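PDB 6HUY: coenzyme F420-dependent N(5),N(10)-methenyltetrahydromethanopterin reductase-related protein from Desulfurobacterium thermolithotrophum DSM 11699, which is an Hmd-related protein (H2-forming methylenetetrahydromethanopterin dehydrogenase family) that binds 5,10-methenyltetrahydrofolate between its two subunits, and whose own reaction is uncertain. Local coordinates for residues B[4-9]-B[85-90]; B[22-27]-B[148-153]. One frame throughout, in Å; residues are numbered along the deposited sequence.

Contact 1: residues B[4-9]-B[85-90]. With GUE (5,10-Methenyltetrahydrofolate), chain M.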
loop_
_atom_site.group_PDB
_atom_site.type_symbol
_atom_site.label_atom_id
_atom_site.label_comp_id
_atom_site.label_asym_id
_atom_site.label_seq_id
_atom_site.Cartn_x
_atom_site.Cartn_y
_atom_site.Cartn_z
ATOM N N THR B 4 10.800 -20.506 27.192
ATOM C CA THR B 4 10.803 -19.287 27.990
ATOM C C THR B 4 10.000 -18.223 27.260
ATOM O O THR B 4 10.284 -17.900 26.100
ATOM C CB THR B 4 12.223 -18.786 28.282
ATOM O OG1 THR B 4 12.902 -19.738 29.108
ATOM C CG2 THR B 4 12.181 -17.473 29.042
ATOM N N VAL B 5 9.003 -17.685 27.948
ATOM C CA VAL B 5 8.192 -16.579 27.463
ATOM C C VAL B 5 8.690 -15.306 28.135
ATOM O O VAL B 5 8.774 -15.235 29.369
ATOM C CB VAL B 5 6.701 -16.820 27.763
ATOM C CG1 VAL B 5 5.865 -15.647 27.311
ATOM C CG2 VAL B 5 6.226 -18.101 27.078
ATOM N N TYR B 6 9.034 -14.309 27.329
ATOM C CA TYR B 6 9.403 -12.990 27.823
ATOM C C TYR B 6 8.185 -12.082 27.688
ATOM O O TYR B 6 7.747 -11.783 26.571
ATOM C CB TYR B 6 10.613 -12.438 27.061
ATOM C CG TYR B 6 11.866 -13.231 27.355
ATOM C CD1 TYR B 6 12.666 -12.916 28.447
ATOM C CD2 TYR B 6 12.219 -14.324 26.579
ATOM C CE1 TYR B 6 13.779 -13.654 28.746
ATOM C CE2 TYR B 6 13.338 -15.069 26.876
ATOM C CZ TYR B 6 14.113 -14.728 27.962
ATOM O OH TYR B 6 15.228 -15.465 28.276
ATOM N N GLY B 7 7.628 -11.667 28.827
ATOM C CA GLY B 7 6.497 -10.758 28.854
ATOM C C GLY B 7 5.251 -11.408 29.417
ATOM O O GLY B 7 4.761 -12.407 28.880
ATOM N N PHE B 8 4.731 -10.835 30.506
ATOM C CA PHE B 8 3.580 -11.405 31.194
ATOM C C PHE B 8 2.269 -10.986 30.549
ATOM O O PHE B 8 1.302 -11.755 30.573
ATOM C CB PHE B 8 3.603 -10.976 32.666
ATOM C CG PHE B 8 2.576 -11.668 33.542
ATOM C CD1 PHE B 8 1.281 -11.173 33.658
ATOM C CD2 PHE B 8 2.919 -12.799 34.267
ATOM C CE1 PHE B 8 0.344 -11.799 34.466
ATOM C CE2 PHE B 8 1.988 -13.432 35.080
ATOM C CZ PHE B 8 0.698 -12.931 35.181
ATOM N N GLY B 9 2.228 -9.795 29.950
ATOM C CA GLY B 9 0.990 -9.169 29.523
ATOM C C GLY B 9 0.505 -8.184 30.569
ATOM O O GLY B 9 0.306 -8.561 31.726
ATOM N N ALA B 85 12.340 -19.304 22.671
ATOM C CA ALA B 85 12.213 -18.026 23.366
ATOM C C ALA B 85 11.159 -17.204 22.637
ATOM O O ALA B 85 11.340 -16.840 21.472
ATOM C CB ALA B 85 13.555 -17.287 23.425
ATOM N N ILE B 86 10.066 -16.904 23.324
ATOM C CA ILE B 86 8.942 -16.175 22.750
ATOM C C ILE B 86 8.953 -14.769 23.331
ATOM O O ILE B 86 8.898 -14.583 24.551
ATOM C CB ILE B 86 7.613 -16.900 23.017
ATOM C CG1 ILE B 86 7.583 -18.206 22.225
ATOM C CG2 ILE B 86 6.418 -16.039 22.606
ATOM C CD1 ILE B 86 6.580 -19.206 22.731
ATOM N N LEU B 87 9.029 -13.779 22.455
ATOM C CA LEU B 87 9.134 -12.381 22.854
ATOM C C LEU B 87 7.733 -11.782 22.851
ATOM O O LEU B 87 7.218 -11.364 21.809
ATOM C CB LEU B 87 10.080 -11.632 21.923
ATOM C CG LEU B 87 11.487 -12.254 21.824
ATOM C CD1 LEU B 87 12.365 -11.515 20.818
ATOM C CD2 LEU B 87 12.162 -12.268 23.176
ATOM N N PHE B 88 7.105 -11.779 24.022
ATOM C CA PHE B 88 5.859 -11.055 24.212
ATOM C C PHE B 88 6.173 -9.689 24.795
ATOM O O PHE B 88 5.660 -9.285 25.837
ATOM C CB PHE B 88 4.911 -11.857 25.099
ATOM C CG PHE B 88 3.466 -11.467 24.947
ATOM C CD1 PHE B 88 2.667 -12.104 23.998
ATOM C CD2 PHE B 88 2.903 -10.449 25.735
ATOM C CE1 PHE B 88 1.334 -11.751 23.835
ATOM C CE2 PHE B 88 1.569 -10.074 25.570
ATOM C CZ PHE B 88 0.782 -10.728 24.614
ATOM N N THR B 89 7.046 -8.974 24.087
ATOM C CA THR B 89 7.740 -7.795 24.581
ATOM C C THR B 89 7.260 -6.524 23.888
ATOM O O THR B 89 6.634 -6.579 22.823
ATOM C CB THR B 89 9.253 -7.957 24.364
ATOM O OG1 THR B 89 9.508 -8.430 23.027
ATOM C CG2 THR B 89 9.813 -8.959 25.360
ATOM N N PRO B 90 7.546 -5.353 24.457
ATOM C CA PRO B 90 7.040 -4.110 23.855
ATOM C C PRO B 90 7.678 -3.760 22.507
ATOM O O PRO B 90 8.874 -3.967 22.268
ATOM C CB PRO B 90 7.353 -3.043 24.913
ATOM C CG PRO B 90 7.570 -3.814 26.193
ATOM C CD PRO B 90 8.162 -5.118 25.771
HETATM N N1 GUE M . -6.141 -8.923 17.225
HETATM C C2 GUE M . -5.165 -9.375 16.400
HETATM N N3 GUE M . -3.857 -9.149 16.649
HETATM C C4 GUE M . -3.450 -8.464 17.725
HETATM C C6 GUE M . -5.268 -6.987 20.818
HETATM C "C1'" GUE M . -0.356 -3.209 22.647
HETATM C "C2'" GUE M . 0.013 -4.348 21.918
HETATM C "C3'" GUE M . -0.951 -5.239 21.441
HETATM C "C4'" GUE M . -2.305 -5.014 21.689
HETATM C "C5'" GUE M . -2.674 -3.870 22.401
HETATM O O4 GUE M . -2.237 -8.289 17.916
HETATM C C4A GUE M . -4.457 -7.938 18.683
HETATM N N5 GUE M . -4.190 -7.213 19.865
HETATM C C7 GUE M . -6.491 -6.606 19.976
HETATM N N8 GUE M . -6.842 -7.757 19.159
HETATM C C8A GUE M . -5.867 -8.224 18.348
HETATM N N2 GUE M . -5.534 -10.066 15.291
HETATM C C9 GUE M . -4.684 -5.843 21.651
HETATM N N10 GUE M . -3.296 -5.887 21.190
HETATM C "C6'" GUE M . -1.712 -2.974 22.877
HETATM C C11 GUE M . 0.688 -2.228 23.141
HETATM O O11 GUE M . 0.394 -1.045 23.222
HETATM N N GUE M . 1.926 -2.619 23.434
HETATM C CA GUE M . 2.954 -1.624 23.704
HETATM C C GUE M . 4.160 -1.781 22.816
HETATM O OX1 GUE M . 4.818 -0.762 22.509
HETATM O OX2 GUE M . 4.470 -2.934 22.439
HETATM C CB GUE M . 3.438 -1.761 25.142
HETATM C CG GUE M . 2.868 -0.727 26.106
HETATM C CD GUE M . 3.644 -0.902 27.397
HETATM O OE1 GUE M . 3.221 -1.722 28.254
HETATM O OE2 GUE M . 4.701 -0.236 27.536
HETATM C C1 GUE M . -3.091 -6.708 20.243
#
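Thr4, Val5 and Tyr6 run parallel to Ala85, Ile86 and Leu87, residue opposite residue, with the two short strand axes 4.8 Å apart and 16° from parallel. Ile86 serves both ways: its N donates to Thr4 O, while its O receives Tyr6 N at 2.8 Å in a nearly straight bond. One step on, Phe88 N also reaches Tyr6 O, but with only 130° at the hydrogen, as the chain leaves the strand. There Gly7 CA lies 3.5 Å from Phe88 O in a CA-H...O contact; a CB at this place would collide with that oxygen, so glycine suits it.

Tyr6 brings the CE2 edge of its ring to the small Ala85 CB at 4.1 Å. Leu87 lies alongside, its CD2 4.0 Å from Tyr6 CD2, and Thr89 CG2 closes on Tyr6 CB. The phenol oxygen bonds to Asp75 O, and Ile103 of helix 95-103 covers this face. The branched Val5 and Ile86 fill the other face, beneath helix 32-41. Phe88 CB sits 3.2 Å from Tyr6 O, and with CG anti to the backbone N (chi1 -159°) CE2 comes 4.1 Å from Gly9 CA. Pro90 CA approaches GUE OX2 at 3.2 Å.

The three N-H...O bonds pair these backbone groups between two mostly apolar faces and carry the chain to the sheet's C-terminal edge, where the ligand's carboxylate lies, as is usual for Rossmann-type folds.

Contact 2: residues B[22-27]-B[148-153]. With GUE (5,10-Methenyltetrahydrofolate), chain M.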
loop_
_atom_site.group_PDB
_atom_site.type_symbol
_atom_site.label_atom_id
_atom_site.label_comp_id
_atom_site.label_asym_id
_atom_site.label_seq_id
_atom_site.Cartn_x
_atom_site.Cartn_y
_atom_site.Cartn_z
ATOM N N GLU B 22 -15.038 -8.176 28.410
ATOM C CA GLU B 22 -16.284 -7.737 27.795
ATOM C C GLU B 22 -16.194 -7.718 26.274
ATOM O O GLU B 22 -17.111 -8.192 25.591
ATOM C CB GLU B 22 -16.650 -6.348 28.315
ATOM C CG GLU B 22 -18.129 -6.161 28.552
ATOM C CD GLU B 22 -18.467 -4.730 28.898
ATOM O OE1 GLU B 22 -18.036 -3.834 28.137
ATOM O OE2 GLU B 22 -19.147 -4.504 29.930
ATOM N N LYS B 23 -15.094 -7.190 25.731
ATOM C CA LYS B 23 -14.978 -7.032 24.284
ATOM C C LYS B 23 -14.755 -8.370 23.588
ATOM O O LYS B 23 -15.328 -8.617 22.522
ATOM C CB LYS B 23 -13.839 -6.065 23.952
ATOM C CG LYS B 23 -14.149 -4.587 24.218
ATOM C CD LYS B 23 -14.955 -3.949 23.080
ATOM C CE LYS B 23 -14.883 -2.424 23.104
ATOM N NZ LYS B 23 -15.864 -1.810 24.051
ATOM N N LEU B 24 -13.941 -9.245 24.177
ATOM C CA LEU B 24 -13.537 -10.495 23.541
ATOM C C LEU B 24 -13.917 -11.734 24.342
ATOM O O LEU B 24 -14.462 -12.685 23.770
ATOM C CB LEU B 24 -12.026 -10.473 23.286
ATOM C CG LEU B 24 -11.610 -9.476 22.203
ATOM C CD1 LEU B 24 -10.138 -9.152 22.343
ATOM C CD2 LEU B 24 -11.900 -10.038 20.831
ATOM N N GLY B 25 -13.624 -11.775 25.646
ATOM C CA GLY B 25 -14.076 -12.854 26.494
ATOM C C GLY B 25 -12.938 -13.451 27.302
ATOM O O GLY B 25 -11.852 -12.872 27.424
ATOM N N GLY B 26 -13.186 -14.634 27.863
ATOM C CA GLY B 26 -12.201 -15.272 28.708
ATOM C C GLY B 26 -12.078 -14.560 30.046
ATOM O O GLY B 26 -12.903 -13.727 30.427
ATOM N N GLU B 27 -11.018 -14.907 30.761
ATOM C CA GLU B 27 -10.703 -14.276 32.031
ATOM C C GLU B 27 -9.197 -14.101 32.124
ATOM O O GLU B 27 -8.441 -14.834 31.478
ATOM C CB GLU B 27 -11.194 -15.096 33.235
ATOM C CG GLU B 27 -12.701 -15.051 33.504
ATOM C CD GLU B 27 -13.255 -13.637 33.653
ATOM O OE1 GLU B 27 -14.384 -13.384 33.168
ATOM O OE2 GLU B 27 -12.571 -12.782 34.258
ATOM N N ALA B 148 -2.218 -13.898 16.734
ATOM C CA ALA B 148 -3.243 -13.316 15.864
ATOM C C ALA B 148 -4.561 -13.210 16.630
ATOM O O ALA B 148 -5.648 -13.430 16.078
ATOM C CB ALA B 148 -3.406 -14.134 14.591
ATOM N N ALA B 149 -4.436 -12.854 17.905
ATOM C CA ALA B 149 -5.504 -12.831 18.896
ATOM C C ALA B 149 -4.854 -12.544 20.241
ATOM O O ALA B 149 -3.626 -12.589 20.360
ATOM C CB ALA B 149 -6.263 -14.160 18.952
ATOM N N ILE B 150 -5.654 -12.255 21.258
ATOM C CA ILE B 150 -5.165 -12.146 22.626
ATOM C C ILE B 150 -5.165 -13.549 23.225
ATOM O O ILE B 150 -6.248 -14.145 23.369
ATOM C CB ILE B 150 -6.028 -11.202 23.471
ATOM C CG1 ILE B 150 -6.079 -9.813 22.826
ATOM C CG2 ILE B 150 -5.462 -11.124 24.881
ATOM C CD1 ILE B 150 -6.882 -8.765 23.617
ATOM N N PRO B 151 -4.008 -14.109 23.577
ATOM C CA PRO B 151 -4.002 -15.381 24.309
ATOM C C PRO B 151 -4.770 -15.253 25.614
ATOM O O PRO B 151 -4.598 -14.287 26.360
ATOM C CB PRO B 151 -2.513 -15.639 24.555
ATOM C CG PRO B 151 -1.823 -14.861 23.545
ATOM C CD PRO B 151 -2.647 -13.631 23.329
ATOM N N GLY B 152 -5.601 -16.252 25.899
ATOM C CA GLY B 152 -6.494 -16.224 27.037
ATOM C C GLY B 152 -7.932 -15.937 26.680
ATOM O O GLY B 152 -8.804 -16.100 27.539
ATOM N N THR B 153 -8.211 -15.492 25.449
ATOM C CA THR B 153 -9.575 -15.290 24.980
ATOM C C THR B 153 -10.007 -16.465 24.120
ATOM O O THR B 153 -9.166 -17.214 23.615
ATOM C CB THR B 153 -9.691 -13.997 24.162
ATOM O OG1 THR B 153 -8.926 -14.121 22.956
ATOM C CG2 THR B 153 -9.209 -12.800 24.965
HETATM N N1 GUE M . -6.141 -8.923 17.225
HETATM C C2 GUE M . -5.165 -9.375 16.400
HETATM N N3 GUE M . -3.857 -9.149 16.649
HETATM C C4 GUE M . -3.450 -8.464 17.725
HETATM C C6 GUE M . -5.268 -6.987 20.818
HETATM C "C1'" GUE M . -0.356 -3.209 22.647
HETATM C "C2'" GUE M . 0.013 -4.348 21.918
HETATM C "C3'" GUE M . -0.951 -5.239 21.441
HETATM C "C4'" GUE M . -2.305 -5.014 21.689
HETATM C "C5'" GUE M . -2.674 -3.870 22.401
HETATM O O4 GUE M . -2.237 -8.289 17.916
HETATM C C4A GUE M . -4.457 -7.938 18.683
HETATM N N5 GUE M . -4.190 -7.213 19.865
HETATM C C7 GUE M . -6.491 -6.606 19.976
HETATM N N8 GUE M . -6.842 -7.757 19.159
HETATM C C8A GUE M . -5.867 -8.224 18.348
HETATM N N2 GUE M . -5.534 -10.066 15.291
HETATM C C9 GUE M . -4.684 -5.843 21.651
HETATM N N10 GUE M . -3.296 -5.887 21.190
HETATM C "C6'" GUE M . -1.712 -2.974 22.877
HETATM C C11 GUE M . 0.688 -2.228 23.141
HETATM O O11 GUE M . 0.394 -1.045 23.222
HETATM N N GUE M . 1.926 -2.619 23.434
HETATM C CA GUE M . 2.954 -1.624 23.704
HETATM C C GUE M . 4.160 -1.781 22.816
HETATM O OX1 GUE M . 4.818 -0.762 22.509
HETATM O OX2 GUE M . 4.470 -2.934 22.439
HETATM C CB GUE M . 3.438 -1.761 25.142
HETATM C CG GUE M . 2.868 -0.727 26.106
HETATM C CD GUE M . 3.644 -0.902 27.397
HETATM O OE1 GUE M . 3.221 -1.722 28.254
HETATM O OE2 GUE M . 4.701 -0.236 27.536
HETATM C C1 GUE M . -3.091 -6.708 20.243
HETATM O O HOH W 1 -9.347 -17.268 29.845
#
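Ile150 O is gripped twice by Thr153, through the backbone N at 3.2 Å and through OG1 at 2.7 Å, the hydroxyl approaching in the carbonyl plane. The first bond closes a type II turn, and the hydroxyl bond reinforces it. Pro151 and Gly152 hold the corners: proline's ring fixes the first, and glycine accepts the positive phi (104°) of the second. Thr153 suits the far end because its first torsion (chi1 66°) sets OG1 between the backbone N and carbonyl carbon, from where it folds back on the turn, while CG2 faces the other segment. That methyl touches Gly25 O at 3.6 Å and Leu24 CB at 4.0 Å.

Ile150 extends in another direction. Its CD1 meets Leu24 CD1 at a close 3.5 Å, the two side chains crossing at about a right angle, while its CG1 rests 3.6 Å from GUE C6. Apolar branched chains fit here: Ile150 forms part of the ligand's wall, and Leu24 backs it as a second shell.

Toward the surface the contact turns polar and wet. Gly26 passes beside the carbonyl of Gly152, where a CB would run into that oxygen, and a water joins the backbones by donating to Gly152 O at 2.6 Å and accepting from Glu27 N. At this bridge the side chain of Glu27 starts off away from 148-153.

The arrangement lies where helix 20-23 ends, with Val20 of that helix against Ile150 and Thr153. Pro151 packs on helix 32-41, Ala148 on strand 158-163, and Leu276 of the neighbouring subunit presses on Leu24, which places Leu24, and Ala148 and Ala149 just before the turn, at the subunit interface that encloses the folate.

How the contacts relate
Contact 1 belongs to the buried core of the N-terminal domain and contact 2 to its partly exposed margin, their centres about 17 Å apart. The first depends on regular strand pairing and has direct backbone bonds between its segments; the second, made of loop and helix end, combines apolar side chains with a water bridge. Helix 32-41 serves both, covering Ile86 and Phe88 in contact 1 and Pro151 in contact 2. They share the ligand too, approached from different ends: 85-90 nears its glutamate tail, 148-153 its pterin ring. The neighbouring subunit packs on contact 2 and does not touch contact 1.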